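Local coordinates for protein lipase (Rhizopus niveus, PDB 1LGY) that hydrolyses the ester bonds of triacylglycerols and their partial glycerides, with strong preference for the 1 and 3 positions, at residues 203-206 with 207-211. Sequence-based numbering, arbitrary orientation.
Sequences RDIV and PHVPP
His-208 N hydrogen-bonds to Ile-205 O at 2.9 Å, a bent bond (144°). Val-209 N reaches Val-206 O at 3.1 Å and more nearly straight (166°), and these successive i to i+3 bonds wind the chain into a short 3-10 turn. A water bridges its flank, donating to Asp-204 O at 2.6 Å and lying 2.8 Å from His-208 NE2. The imidazole is set for this by a chi1 of -66°, which leaves CG beside its own backbone N; Asp-204 O then lies at the ring edge, close to the ring plane, 3.2 Å from His-208 CD2.

At the start of the turn Asp-204 OD1 accepts from Val-206 N at 3.3 Å, met from above the carboxylate plane, in an Asx turn. The side chains of Asp-204 and Pro-207 cross at about a right angle, with Pro-207 CD 3.8 Å from Asp-204 CG. On another flank Ile-205 and Val-209 run side by side, their CG2 methyls 3.9 Å apart.

One carboxylate oxygen thus accepts a single, rather long local bond, while OD2 is hydrogen-bonded to His-257 ND1 and Tyr-260 OH, consistent with holding in place the acid of the Ser-145, His-257, Asp-204 catalytic triad, here after strand 196-201 of an alpha/beta-hydrolase fold.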
# COMPACT_ATOMS: atom_id res chain seq x y z
N ARG A 203 -15.93 7.44 2.69
CA ARG A 203 -16.65 6.64 1.72
C ARG A 203 -15.88 6.18 0.48
O ARG A 203 -16.50 5.67 -0.45
CB ARG A 203 -17.89 7.47 1.37
CG ARG A 203 -18.80 7.75 2.57
CD ARG A 203 -20.00 8.57 2.12
NE ARG A 203 -21.03 8.78 3.13
CZ ARG A 203 -21.69 7.77 3.73
NH1 ARG A 203 -21.42 6.50 3.45
NH2 ARG A 203 -22.71 7.98 4.58
N ASP A 204 -14.54 6.30 0.43
CA ASP A 204 -13.68 5.81 -0.66
C ASP A 204 -14.14 4.42 -1.09
O ASP A 204 -14.25 3.56 -0.23
CB ASP A 204 -12.21 5.76 -0.18
CG ASP A 204 -11.12 5.42 -1.19
OD1 ASP A 204 -11.42 5.19 -2.34
OD2 ASP A 204 -9.94 5.40 -0.85
N ILE A 205 -14.46 4.29 -2.40
CA ILE A 205 -14.94 3.09 -3.07
C ILE A 205 -13.93 1.95 -3.10
O ILE A 205 -14.33 0.78 -3.04
CB ILE A 205 -15.22 3.14 -4.61
CG1 ILE A 205 -15.66 4.46 -5.02
CG2 ILE A 205 -16.28 2.08 -5.00
CD1 ILE A 205 -16.28 4.50 -6.43
N VAL A 206 -12.67 2.34 -3.39
CA VAL A 206 -11.67 1.36 -3.78
C VAL A 206 -11.36 0.29 -2.75
O VAL A 206 -11.24 -0.85 -3.21
CB VAL A 206 -10.40 2.12 -4.23
CG1 VAL A 206 -9.37 1.16 -4.83
CG2 VAL A 206 -10.77 3.14 -5.32
N PRO A 207 -11.32 0.44 -1.41
CA PRO A 207 -11.19 -0.71 -0.49
C PRO A 207 -12.37 -1.68 -0.47
O PRO A 207 -12.34 -2.72 0.20
CB PRO A 207 -10.94 -0.11 0.86
CG PRO A 207 -10.36 1.22 0.52
CD PRO A 207 -11.14 1.68 -0.70
N HIS A 208 -13.39 -1.34 -1.26
CA HIS A 208 -14.60 -2.12 -1.36
C HIS A 208 -14.69 -2.91 -2.65
O HIS A 208 -15.64 -3.67 -2.86
CB HIS A 208 -15.76 -1.15 -1.21
CG HIS A 208 -15.79 -0.57 0.20
ND1 HIS A 208 -15.87 -1.26 1.35
CD2 HIS A 208 -15.73 0.77 0.52
CE1 HIS A 208 -15.86 -0.40 2.34
NE2 HIS A 208 -15.78 0.81 1.82
N VAL A 209 -13.66 -2.80 -3.50
CA VAL A 209 -13.59 -3.50 -4.78
C VAL A 209 -12.33 -4.35 -4.81
O VAL A 209 -11.35 -3.93 -4.21
CB VAL A 209 -13.53 -2.49 -5.91
CG1 VAL A 209 -13.85 -3.20 -7.17
CG2 VAL A 209 -14.53 -1.35 -5.73
N PRO A 210 -12.18 -5.55 -5.40
CA PRO A 210 -13.23 -6.50 -5.81
C PRO A 210 -14.17 -6.87 -4.67
O PRO A 210 -13.72 -6.92 -3.54
CB PRO A 210 -12.42 -7.63 -6.32
CG PRO A 210 -11.16 -7.00 -6.82
CD PRO A 210 -10.87 -6.14 -5.66
N PRO A 211 -15.47 -7.09 -4.79
CA PRO A 211 -16.32 -7.25 -3.60
C PRO A 211 -16.29 -8.62 -2.90
O PRO A 211 -15.68 -9.59 -3.38
CB PRO A 211 -17.70 -6.80 -4.12
CG PRO A 211 -17.68 -6.94 -5.64
CD PRO A 211 -16.21 -6.82 -6.03
O HOH W 1 -14.93 3.39 2.25